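Long-range contacts in lysine cyclodeaminase (Streptomyces pristinaespiralis, PDB 5YU3), which catalyses the cyclising deamination of L-lysine to L-pipecolic acid, with release of ammonia, using a bound NAD cofactor: residues 207-212 with 240-245; 228-233 with 296-301. One frame throughout, in Å; residues are numbered along the deposited sequence.

Contact 1: 207-212 with 240-245. With NAD (nicotinamide-adenine-dinucleotide), chain F.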
ATOM      1  N   THR A 207      12.241 -20.035 -15.211  1.00 14.60           N
ATOM      2  CA  THR A 207      11.424 -19.299 -16.166  1.00 12.94           C
ATOM      3  C   THR A 207      11.054 -17.960 -15.543  1.00 16.05           C
ATOM      4  O   THR A 207      10.574 -17.915 -14.408  1.00 17.66           O
ATOM      5  CB  THR A 207      10.159 -20.077 -16.571  1.00 18.01           C
ATOM      6  OG1 THR A 207       9.293 -20.255 -15.443  1.00 17.40           O
ATOM      7  CG2 THR A 207      10.531 -21.454 -17.123  1.00 15.98           C
ATOM      8  N   ALA A 208      11.315 -16.868 -16.273  1.00 13.10           N
ATOM      9  CA  ALA A 208      11.065 -15.529 -15.731  1.00 14.90           C
ATOM     10  C   ALA A 208      10.798 -14.632 -16.938  1.00 16.59           C
ATOM     11  O   ALA A 208      11.672 -13.894 -17.415  1.00 16.41           O
ATOM     12  CB  ALA A 208      12.234 -15.012 -14.883  1.00 15.97           C
ATOM     13  N   THR A 209       9.575 -14.739 -17.465  1.00 14.75           N
ATOM     14  CA  THR A 209       9.186 -14.068 -18.691  1.00 14.17           C
ATOM     15  C   THR A 209       8.073 -13.070 -18.422  1.00 14.74           C
ATOM     16  O   THR A 209       7.347 -13.171 -17.429  1.00 16.18           O
ATOM     17  CB  THR A 209       8.667 -15.064 -19.740  1.00 15.89           C
ATOM     18  OG1 THR A 209       7.341 -15.471 -19.361  1.00 16.24           O
ATOM     19  CG2 THR A 209       9.570 -16.286 -19.811  1.00 15.44           C
ATOM     20  N   SER A 210       7.910 -12.137 -19.357  1.00 15.53           N
ATOM     21  CA  SER A 210       6.744 -11.259 -19.396  1.00 15.16           C
ATOM     22  C   SER A 210       5.692 -11.784 -20.373  1.00 17.41           C
ATOM     23  O   SER A 210       5.028 -11.005 -21.062  1.00 18.27           O
ATOM     24  CB  SER A 210       7.162  -9.837 -19.758  1.00 16.93           C
ATOM     25  OG  SER A 210       7.973  -9.844 -20.924  1.00 21.29           O
ATOM     26  N   VAL A 211       5.541 -13.111 -20.451  1.00 14.88           N
ATOM     27  CA  VAL A 211       4.537 -13.700 -21.339  1.00 16.07           C
ATOM     28  C   VAL A 211       3.157 -13.210 -20.923  1.00 17.43           C
ATOM     29  O   VAL A 211       2.867 -13.035 -19.731  1.00 16.07           O
ATOM     30  CB  VAL A 211       4.616 -15.237 -21.319  1.00 16.66           C
ATOM     31  CG1 VAL A 211       4.185 -15.801 -19.975  1.00 18.36           C
ATOM     32  CG2 VAL A 211       3.767 -15.848 -22.454  1.00 17.49           C
ATOM     33  N   ALA A 212       2.302 -12.973 -21.910  1.00 20.25           N
ATOM     34  CA  ALA A 212       0.974 -12.446 -21.646  1.00 19.14           C
ATOM     35  C   ALA A 212       0.043 -13.535 -21.105  1.00 18.60           C
ATOM     36  O   ALA A 212       0.313 -14.737 -21.204  1.00 20.04           O
ATOM     37  CB  ALA A 212       0.379 -11.833 -22.915  1.00 21.57           C
ATOM     38  N   LYS A 240      -1.857 -15.713 -16.151  1.00 20.28           N
ATOM     39  CA  LYS A 240      -0.512 -15.828 -16.698  1.00 19.15           C
ATOM     40  C   LYS A 240       0.151 -17.043 -16.073  1.00 16.81           C
ATOM     41  O   LYS A 240       0.241 -17.138 -14.845  1.00 17.84           O
ATOM     42  CB  LYS A 240       0.309 -14.567 -16.415  1.00 19.50           C
ATOM     43  CG  LYS A 240       1.760 -14.637 -16.913  1.00 18.65           C
ATOM     44  CD  LYS A 240       2.766 -14.603 -15.765  1.00 20.57           C
ATOM     45  CE  LYS A 240       4.209 -14.497 -16.294  1.00 20.24           C
ATOM     46  NZ  LYS A 240       4.427 -13.231 -17.078  1.00 18.62           N
ATOM     47  N   THR A 241       0.582 -17.982 -16.915  1.00 17.72           N
ATOM     48  CA  THR A 241       1.365 -19.126 -16.479  1.00 15.32           C
ATOM     49  C   THR A 241       2.505 -19.335 -17.463  1.00 16.73           C
ATOM     50  O   THR A 241       2.495 -18.808 -18.583  1.00 17.50           O
ATOM     51  CB  THR A 241       0.521 -20.406 -16.402  1.00 20.95           C
ATOM     52  OG1 THR A 241      -0.072 -20.644 -17.685  1.00 20.18           O
ATOM     53  CG2 THR A 241      -0.580 -20.284 -15.341  1.00 21.81           C
ATOM     54  N   GLU A 242       3.487 -20.131 -17.040  1.00 17.19           N
ATOM     55  CA  GLU A 242       4.661 -20.381 -17.862  1.00 17.66           C
ATOM     56  C   GLU A 242       4.908 -21.848 -18.164  1.00 16.52           C
ATOM     57  O   GLU A 242       5.580 -22.145 -19.157  1.00 19.91           O
ATOM     58  CB  GLU A 242       5.917 -19.809 -17.181  1.00 13.37           C
ATOM     59  CG  GLU A 242       5.873 -18.290 -17.067  1.00 19.17           C
ATOM     60  CD  GLU A 242       7.109 -17.711 -16.405  1.00 15.81           C
ATOM     61  OE1 GLU A 242       7.580 -18.276 -15.394  1.00 16.98           O
ATOM     62  OE2 GLU A 242       7.599 -16.678 -16.907  1.00 17.23           O
ATOM     63  N   LEU A 243       4.397 -22.773 -17.344  1.00 17.28           N
ATOM     64  CA  LEU A 243       4.785 -24.162 -17.534  1.00 16.79           C
ATOM     65  C   LEU A 243       3.638 -24.979 -18.130  1.00 19.33           C
ATOM     66  O   LEU A 243       2.460 -24.639 -17.966  1.00 19.36           O
ATOM     67  CB  LEU A 243       5.218 -24.821 -16.218  1.00 19.01           C
ATOM     68  CG  LEU A 243       6.420 -24.218 -15.491  1.00 15.72           C
ATOM     69  CD1 LEU A 243       6.763 -25.037 -14.244  1.00 17.97           C
ATOM     70  CD2 LEU A 243       7.614 -24.164 -16.434  1.00 17.24           C
ATOM     71  N   PRO A 244       3.950 -26.067 -18.819  1.00 17.53           N
ATOM     72  CA  PRO A 244       2.882 -26.901 -19.379  1.00 21.56           C
ATOM     73  C   PRO A 244       2.219 -27.738 -18.299  1.00 19.85           C
ATOM     74  O   PRO A 244       2.876 -28.247 -17.388  1.00 22.58           O
ATOM     75  CB  PRO A 244       3.617 -27.767 -20.406  1.00 23.18           C
ATOM     76  CG  PRO A 244       5.162 -27.652 -19.986  1.00 26.38           C
ATOM     77  CD  PRO A 244       5.303 -26.594 -19.220  1.00 20.24           C
ATOM     78  N   LEU A 245       0.892 -27.861 -18.397  1.00 21.47           N
ATOM     79  CA  LEU A 245       0.139 -28.598 -17.385  1.00 21.74           C
ATOM     80  C   LEU A 245       0.681 -30.011 -17.205  1.00 21.55           C
ATOM     81  O   LEU A 245       0.823 -30.494 -16.073  1.00 24.63           O
ATOM     82  CB  LEU A 245      -1.346 -28.647 -17.765  1.00 26.58           C
ATOM     83  CG  LEU A 245      -2.229 -29.464 -16.819  1.00 29.95           C
ATOM     84  CD1 LEU A 245      -2.213 -28.875 -15.404  1.00 29.58           C
ATOM     85  CD2 LEU A 245      -3.659 -29.575 -17.363  1.00 30.35           C
TER
HETATM   86  PA  NAD F 402      11.752  -8.193 -17.943  1.00 17.23           P
HETATM   87  O1A NAD F 402      10.808  -7.412 -18.802  1.00 14.49           O
HETATM   88  O2A NAD F 402      13.082  -7.589 -17.538  1.00 17.31           O
HETATM   89  O5B NAD F 402      12.115  -9.559 -18.712  1.00 16.86           O
HETATM   90  C5B NAD F 402      11.068 -10.429 -19.158  1.00 15.14           C
HETATM   91  C4B NAD F 402      11.582 -11.106 -20.420  1.00 18.06           C
HETATM   92  O4B NAD F 402      10.656 -12.120 -20.821  1.00 17.93           O
HETATM   93  C3B NAD F 402      11.671 -10.126 -21.594  1.00 16.62           C
HETATM   94  O3B NAD F 402      13.027 -10.064 -22.086  1.00 19.53           O
HETATM   95  C2B NAD F 402      10.731 -10.714 -22.634  1.00 17.75           C
HETATM   96  O2B NAD F 402      11.183 -10.562 -23.977  1.00 20.57           O
HETATM   97  C1B NAD F 402      10.714 -12.175 -22.241  1.00 18.05           C
HETATM   98  N9A NAD F 402       9.570 -12.977 -22.724  1.00 17.83           N
HETATM   99  C8A NAD F 402       8.278 -12.603 -22.874  1.00 19.93           C
HETATM  100  N7A NAD F 402       7.528 -13.658 -23.327  1.00 17.46           N
HETATM  101  C5A NAD F 402       8.364 -14.715 -23.458  1.00 17.36           C
HETATM  102  C6A NAD F 402       8.264 -16.123 -23.886  1.00 17.08           C
HETATM  103  N6A NAD F 402       7.077 -16.650 -24.268  1.00 19.49           N
HETATM  104  N1A NAD F 402       9.389 -16.871 -23.854  1.00 18.69           N
HETATM  105  C2A NAD F 402      10.589 -16.391 -23.478  1.00 19.09           C
HETATM  106  N3A NAD F 402      10.761 -15.116 -23.091  1.00 17.27           N
HETATM  107  C4A NAD F 402       9.704 -14.258 -23.060  1.00 18.51           C
HETATM  108  O3  NAD F 402      10.932  -8.621 -16.606  1.00 15.95           O
HETATM  109  PN  NAD F 402      11.518  -9.304 -15.284  1.00 15.48           P
HETATM  110  O1N NAD F 402      12.634 -10.242 -15.680  1.00 15.26           O
HETATM  111  O2N NAD F 402      11.766  -8.210 -14.266  1.00 14.77           O
HETATM  112  O5D NAD F 402      10.250 -10.144 -14.748  1.00 15.95           O
HETATM  113  C5D NAD F 402       9.870 -11.360 -15.393  1.00 17.58           C
HETATM  114  C4D NAD F 402       8.705 -11.983 -14.623  1.00 13.84           C
HETATM  115  O4D NAD F 402       9.091 -12.227 -13.271  1.00 15.61           O
HETATM  116  C3D NAD F 402       7.506 -11.053 -14.552  1.00 17.91           C
HETATM  117  O3D NAD F 402       6.302 -11.846 -14.639  1.00 17.09           O
HETATM  118  C2D NAD F 402       7.595 -10.479 -13.156  1.00 15.50           C
HETATM  119  O2D NAD F 402       6.345  -9.966 -12.676  1.00 16.79           O
HETATM  120  C1D NAD F 402       8.082 -11.701 -12.405  1.00 16.39           C
HETATM  121  N1N NAD F 402       8.654 -11.438 -11.091  1.00 15.63           N
HETATM  122  C2N NAD F 402       8.491 -12.371 -10.143  1.00 16.08           C
HETATM  123  C3N NAD F 402       9.003 -12.190  -8.866  1.00 16.30           C
HETATM  124  C7N NAD F 402       8.807 -13.268  -7.852  1.00 16.72           C
HETATM  125  O7N NAD F 402       9.035 -13.052  -6.679  1.00 15.43           O
HETATM  126  N7N NAD F 402       8.422 -14.482  -8.281  1.00 14.79           N
HETATM  127  C4N NAD F 402       9.735 -11.036  -8.569  1.00 17.82           C
HETATM  128  C5N NAD F 402       9.912 -10.101  -9.586  1.00 15.91           C
HETATM  129  C6N NAD F 402       9.369 -10.324 -10.853  1.00 16.73           C
HETATM  130  O   HOH W   1       0.410 -17.060 -19.738  1.00 21.23           O

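Contact 2: 228-233 with 296-301. With NA (sodium ion), chain E; NAD (nicotinamide-adenine-dinucleotide), chain F.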
ATOM      1  N   LEU A 228      15.277 -32.925 -13.101  1.00 17.32           N
ATOM      2  CA  LEU A 228      15.125 -31.492 -13.362  1.00 16.60           C
ATOM      3  C   LEU A 228      14.403 -30.777 -12.223  1.00 19.23           C
ATOM      4  O   LEU A 228      13.386 -31.259 -11.706  1.00 17.68           O
ATOM      5  CB  LEU A 228      14.360 -31.278 -14.676  1.00 16.90           C
ATOM      6  CG  LEU A 228      13.917 -29.837 -14.982  1.00 18.24           C
ATOM      7  CD1 LEU A 228      15.139 -28.911 -15.143  1.00 15.40           C
ATOM      8  CD2 LEU A 228      13.042 -29.769 -16.214  1.00 18.60           C
ATOM      9  N   HIS A 229      14.950 -29.630 -11.822  1.00 15.35           N
ATOM     10  CA  HIS A 229      14.253 -28.691 -10.953  1.00 13.97           C
ATOM     11  C   HIS A 229      13.973 -27.398 -11.706  1.00 14.48           C
ATOM     12  O   HIS A 229      14.872 -26.844 -12.350  1.00 15.82           O
ATOM     13  CB  HIS A 229      15.058 -28.366  -9.695  1.00 14.31           C
ATOM     14  CG  HIS A 229      14.416 -27.298  -8.877  1.00 17.46           C
ATOM     15  ND1 HIS A 229      13.201 -27.484  -8.253  1.00 17.28           N
ATOM     16  CD2 HIS A 229      14.780 -26.016  -8.629  1.00 15.50           C
ATOM     17  CE1 HIS A 229      12.852 -26.367  -7.634  1.00 17.78           C
ATOM     18  NE2 HIS A 229      13.796 -25.463  -7.841  1.00 18.79           N
ATOM     19  N   ILE A 230      12.742 -26.900 -11.602  1.00 13.88           N
ATOM     20  CA  ILE A 230      12.341 -25.659 -12.257  1.00 16.29           C
ATOM     21  C   ILE A 230      11.968 -24.641 -11.191  1.00 18.01           C
ATOM     22  O   ILE A 230      11.143 -24.935 -10.319  1.00 14.66           O
ATOM     23  CB  ILE A 230      11.152 -25.859 -13.210  1.00 15.69           C
ATOM     24  CG1 ILE A 230      11.433 -26.970 -14.224  1.00 16.74           C
ATOM     25  CG2 ILE A 230      10.815 -24.522 -13.913  1.00 15.80           C
ATOM     26  CD1 ILE A 230      10.233 -27.271 -15.132  1.00 19.22           C
ATOM     27  N   ASN A 231      12.560 -23.444 -11.271  1.00 14.14           N
ATOM     28  CA  ASN A 231      12.055 -22.287 -10.535  1.00 15.18           C
ATOM     29  C   ASN A 231      11.122 -21.535 -11.472  1.00 15.36           C
ATOM     30  O   ASN A 231      11.570 -20.937 -12.457  1.00 15.21           O
ATOM     31  CB  ASN A 231      13.194 -21.385 -10.047  1.00 14.16           C
ATOM     32  CG  ASN A 231      14.233 -22.137  -9.252  1.00 13.10           C
ATOM     33  OD1 ASN A 231      13.978 -22.591  -8.135  1.00 13.92           O
ATOM     34  ND2 ASN A 231      15.427 -22.278  -9.829  1.00 14.83           N
ATOM     35  N   ALA A 232       9.818 -21.603 -11.199  1.00 14.59           N
ATOM     36  CA  ALA A 232       8.816 -20.912 -12.006  1.00 14.00           C
ATOM     37  C   ALA A 232       8.606 -19.535 -11.383  1.00 15.10           C
ATOM     38  O   ALA A 232       7.938 -19.394 -10.358  1.00 15.44           O
ATOM     39  CB  ALA A 232       7.527 -21.727 -12.063  1.00 15.31           C
ATOM     40  N   VAL A 233       9.218 -18.512 -11.980  1.00 15.35           N
ATOM     41  CA  VAL A 233       9.370 -17.230 -11.290  1.00 15.84           C
ATOM     42  C   VAL A 233       8.386 -16.213 -11.850  1.00 15.22           C
ATOM     43  O   VAL A 233       7.915 -15.327 -11.123  1.00 16.17           O
ATOM     44  CB  VAL A 233      10.820 -16.718 -11.403  1.00 16.41           C
ATOM     45  CG1 VAL A 233      10.953 -15.304 -10.822  1.00 18.05           C
ATOM     46  CG2 VAL A 233      11.759 -17.679 -10.691  1.00 14.88           C
ATOM     47  N   LEU A 296      11.365 -34.899 -10.879  1.00 18.66           N
ATOM     48  CA  LEU A 296      10.953 -33.585 -11.359  1.00 17.66           C
ATOM     49  C   LEU A 296      10.352 -32.763 -10.225  1.00 18.47           C
ATOM     50  O   LEU A 296       9.452 -33.224  -9.517  1.00 17.99           O
ATOM     51  CB  LEU A 296       9.932 -33.734 -12.496  1.00 18.62           C
ATOM     52  CG  LEU A 296       9.325 -32.425 -13.010  1.00 20.40           C
ATOM     53  CD1 LEU A 296      10.405 -31.546 -13.626  1.00 23.40           C
ATOM     54  CD2 LEU A 296       8.206 -32.717 -14.035  1.00 21.95           C
ATOM     55  N   SER A 297      10.863 -31.543 -10.044  1.00 17.48           N
ATOM     56  CA  SER A 297      10.366 -30.638  -9.017  1.00 16.96           C
ATOM     57  C   SER A 297      10.149 -29.247  -9.604  1.00 16.47           C
ATOM     58  O   SER A 297      10.825 -28.830 -10.550  1.00 16.57           O
ATOM     59  CB  SER A 297      11.332 -30.563  -7.800  1.00 17.18           C
ATOM     60  OG  SER A 297      12.670 -30.274  -8.211  1.00 13.84           O
ATOM     61  N   VAL A 298       9.184 -28.531  -9.033  1.00 16.19           N
ATOM     62  CA  VAL A 298       8.887 -27.160  -9.428  1.00 16.26           C
ATOM     63  C   VAL A 298       8.751 -26.331  -8.162  1.00 17.45           C
ATOM     64  O   VAL A 298       7.998 -26.702  -7.256  1.00 15.37           O
ATOM     65  CB  VAL A 298       7.596 -27.053 -10.257  1.00 17.96           C
ATOM     66  CG1 VAL A 298       7.210 -25.579 -10.437  1.00 16.62           C
ATOM     67  CG2 VAL A 298       7.767 -27.745 -11.599  1.00 16.47           C
ATOM     68  N   PHE A 299       9.480 -25.218  -8.105  1.00 13.70           N
ATOM     69  CA  PHE A 299       9.287 -24.190  -7.082  1.00 14.23           C
ATOM     70  C   PHE A 299       8.431 -23.113  -7.728  1.00 16.08           C
ATOM     71  O   PHE A 299       8.876 -22.438  -8.666  1.00 13.44           O
ATOM     72  CB  PHE A 299      10.628 -23.633  -6.594  1.00 13.78           C
ATOM     73  CG  PHE A 299      10.520 -22.339  -5.796  1.00 14.01           C
ATOM     74  CD1 PHE A 299       9.555 -22.183  -4.806  1.00 16.73           C
ATOM     75  CD2 PHE A 299      11.412 -21.296  -6.027  1.00 15.32           C
ATOM     76  CE1 PHE A 299       9.461 -20.997  -4.060  1.00 16.71           C
ATOM     77  CE2 PHE A 299      11.344 -20.111  -5.284  1.00 15.12           C
ATOM     78  CZ  PHE A 299      10.356 -19.956  -4.295  1.00 15.04           C
ATOM     79  N   ASP A 300       7.191 -22.993  -7.259  1.00 15.29           N
ATOM     80  CA  ASP A 300       6.243 -22.002  -7.759  1.00 15.40           C
ATOM     81  C   ASP A 300       6.448 -20.712  -6.974  1.00 16.41           C
ATOM     82  O   ASP A 300       5.980 -20.583  -5.840  1.00 15.47           O
ATOM     83  CB  ASP A 300       4.812 -22.512  -7.620  1.00 15.28           C
ATOM     84  CG  ASP A 300       3.819 -21.668  -8.390  1.00 18.16           C
ATOM     85  OD1 ASP A 300       4.255 -20.826  -9.208  1.00 17.14           O
ATOM     86  OD2 ASP A 300       2.594 -21.866  -8.204  1.00 16.83           O
ATOM     87  N   SER A 301       7.155 -19.759  -7.585  1.00 14.95           N
ATOM     88  CA  SER A 301       7.563 -18.519  -6.936  1.00 14.73           C
ATOM     89  C   SER A 301       6.623 -17.399  -7.364  1.00 13.65           C
ATOM     90  O   SER A 301       6.426 -17.163  -8.565  1.00 16.48           O
ATOM     91  CB  SER A 301       9.013 -18.173  -7.294  1.00 15.61           C
ATOM     92  OG  SER A 301       9.443 -16.979  -6.647  1.00 17.33           O
TER
HETATM   93 NA    NA E 401       5.230 -18.561 -10.549  1.00 17.26          NA
HETATM   94  PA  NAD F 402      11.752  -8.193 -17.943  1.00 17.23           P
HETATM   95  O1A NAD F 402      10.808  -7.412 -18.802  1.00 14.49           O
HETATM   96  O2A NAD F 402      13.082  -7.589 -17.538  1.00 17.31           O
HETATM   97  O5B NAD F 402      12.115  -9.559 -18.712  1.00 16.86           O
HETATM   98  C5B NAD F 402      11.068 -10.429 -19.158  1.00 15.14           C
HETATM   99  C4B NAD F 402      11.582 -11.106 -20.420  1.00 18.06           C
HETATM  100  O4B NAD F 402      10.656 -12.120 -20.821  1.00 17.93           O
HETATM  101  C3B NAD F 402      11.671 -10.126 -21.594  1.00 16.62           C
HETATM  102  O3B NAD F 402      13.027 -10.064 -22.086  1.00 19.53           O
HETATM  103  C2B NAD F 402      10.731 -10.714 -22.634  1.00 17.75           C
HETATM  104  O2B NAD F 402      11.183 -10.562 -23.977  1.00 20.57           O
HETATM  105  C1B NAD F 402      10.714 -12.175 -22.241  1.00 18.05           C
HETATM  106  N9A NAD F 402       9.570 -12.977 -22.724  1.00 17.83           N
HETATM  107  C8A NAD F 402       8.278 -12.603 -22.874  1.00 19.93           C
HETATM  108  N7A NAD F 402       7.528 -13.658 -23.327  1.00 17.46           N
HETATM  109  C5A NAD F 402       8.364 -14.715 -23.458  1.00 17.36           C
HETATM  110  C6A NAD F 402       8.264 -16.123 -23.886  1.00 17.08           C
HETATM  111  N6A NAD F 402       7.077 -16.650 -24.268  1.00 19.49           N
HETATM  112  N1A NAD F 402       9.389 -16.871 -23.854  1.00 18.69           N
HETATM  113  C2A NAD F 402      10.589 -16.391 -23.478  1.00 19.09           C
HETATM  114  N3A NAD F 402      10.761 -15.116 -23.091  1.00 17.27           N
HETATM  115  C4A NAD F 402       9.704 -14.258 -23.060  1.00 18.51           C
HETATM  116  O3  NAD F 402      10.932  -8.621 -16.606  1.00 15.95           O
HETATM  117  PN  NAD F 402      11.518  -9.304 -15.284  1.00 15.48           P
HETATM  118  O1N NAD F 402      12.634 -10.242 -15.680  1.00 15.26           O
HETATM  119  O2N NAD F 402      11.766  -8.210 -14.266  1.00 14.77           O
HETATM  120  O5D NAD F 402      10.250 -10.144 -14.748  1.00 15.95           O
HETATM  121  C5D NAD F 402       9.870 -11.360 -15.393  1.00 17.58           C
HETATM  122  C4D NAD F 402       8.705 -11.983 -14.623  1.00 13.84           C
HETATM  123  O4D NAD F 402       9.091 -12.227 -13.271  1.00 15.61           O
HETATM  124  C3D NAD F 402       7.506 -11.053 -14.552  1.00 17.91           C
HETATM  125  O3D NAD F 402       6.302 -11.846 -14.639  1.00 17.09           O
HETATM  126  C2D NAD F 402       7.595 -10.479 -13.156  1.00 15.50           C
HETATM  127  O2D NAD F 402       6.345  -9.966 -12.676  1.00 16.79           O
HETATM  128  C1D NAD F 402       8.082 -11.701 -12.405  1.00 16.39           C
HETATM  129  N1N NAD F 402       8.654 -11.438 -11.091  1.00 15.63           N
HETATM  130  C2N NAD F 402       8.491 -12.371 -10.143  1.00 16.08           C
HETATM  131  C3N NAD F 402       9.003 -12.190  -8.866  1.00 16.30           C
HETATM  132  C7N NAD F 402       8.807 -13.268  -7.852  1.00 16.72           C
HETATM  133  O7N NAD F 402       9.035 -13.052  -6.679  1.00 15.43           O
HETATM  134  N7N NAD F 402       8.422 -14.482  -8.281  1.00 14.79           N
HETATM  135  C4N NAD F 402       9.735 -11.036  -8.569  1.00 17.82           C
HETATM  136  C5N NAD F 402       9.912 -10.101  -9.586  1.00 15.91           C
HETATM  137  C6N NAD F 402       9.369 -10.324 -10.853  1.00 16.73           C

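Contact 1: 207-212 with 240-245
Glu242 OE2 is gripped twice by one residue across the contact, Thr209, whose backbone N donates to it at 2.8 Å and whose OG1 donates at 2.7 Å. The site belongs to the Rossmann-type NAD-binding domain, where the loop following strand 204-207 meets the loop that leads into helix 245-250. The amide of Thr209 comes nearly along the C-O axis of the carboxylate oxygen, whereas the hydroxyl uses the anti lone pair, away from OE1. With chi1 at 75°, Thr209 OG1 sits between its own backbone N and carbonyl carbon, and there it also accepts from Val211 N at 3.2 Å, forming an ST turn. The second carboxylate oxygen, Glu242 OE1, receives Thr207 OG1 at 2.6 Å; this hydroxyl stands above the carboxylate plane. Gly234 N adds a weak bond to OE1. Held at both oxygens, the buried carboxylate has its rotation fixed. Beside it, the methyl CG2 of Thr207 packs on Leu243 CD2.

Lys240 brings its amine to the same loop by another route, its chain bent at chi2 (-115°) and again at chi4 (62°). NZ donates to Thr209 O at 2.9 Å from above that carbonyl plane, and to Val211 O at 3.1 Å in the plane, on a lone pair. NZ also forms a salt bridge with Asp236 and a weak bond to O3D of the nicotinamide ribose. The loop itself binds the cofactor through Ser210 N, which donates to NAD O4B in the adenine ribose at 3.1 Å. Val211 divides its branches: CG1 rests against Thr241 O and the end of Lys240, while CG2 faces N6A of the adenine. Farther along, a water donates to Ala212 O at 2.7 Å and accepts from Thr241 N.

Contact 2: 228-233 with 296-301
Ala232 O, at 2.8 Å, and Ser301 O, at 2.7 Å, converge on a sodium ion. Asp300 OD1 joins them at 2.8 Å, and Gly234 O is the fourth protein ligand. At these strand ends the carboxamide N7N of NAD donates to Val233 O at 3.0 Å and to Ser301 OG at 3.2 Å, chi1 of -179° carrying this hydroxyl opposite the backbone N. In the second shell, Glu266 N donates to Asp300 OD1 and Cys267 N to OD2, positioning the carboxylate. Ala232, Asp300 and Ser301 lie at or just past the C-terminal ends of strands 229-232 and 297-300, parallel neighbours in the Rossmann-type sheet, joined by backbone bonds such as Phe299 N to Ile230 O. Against helix 115-133, His229 ND1 and Ser297 OG share a hydrogen bond of 2.8 Å at the edge of the imidazole. His229 NE2 donates to Asn231 OD1 at 2.9 Å from above the amide plane. That oxygen also lies at the rim of the Phe299 ring, 3.6 Å from CD2, with amide and ring planes 82° apart. Ser130 OG and Ser206 OG hold Asn231 ND2. On the other face, Val298 sets CG1 against Ala232 CB and CG2 against Ile230 CB.

In the fold
Contacts 1 and 2 have centres about 12 Å apart and meet through strand 229-232, which lies between strands 204-207 and 297-300 in the parallel sheet. Thr207 N to Asn231 O, 3.0 Å, and Thr207 O to Val233 N, 2.8 Å, are probable hydrogen bonds joining them. Both touch NAD at different places: contact 1 at the adenosine and the nicotinamide ribose, contact 2 at the carboxamide. The side chain of Glu242 in contact 1 comes, at its nearest atom, to about 5 Å from the sodium ion that contact 2 binds. Bound proline lies farther off, about 8 Å from the side chain of Lys240 and about 7 Å from that of Ser301, nearest atoms.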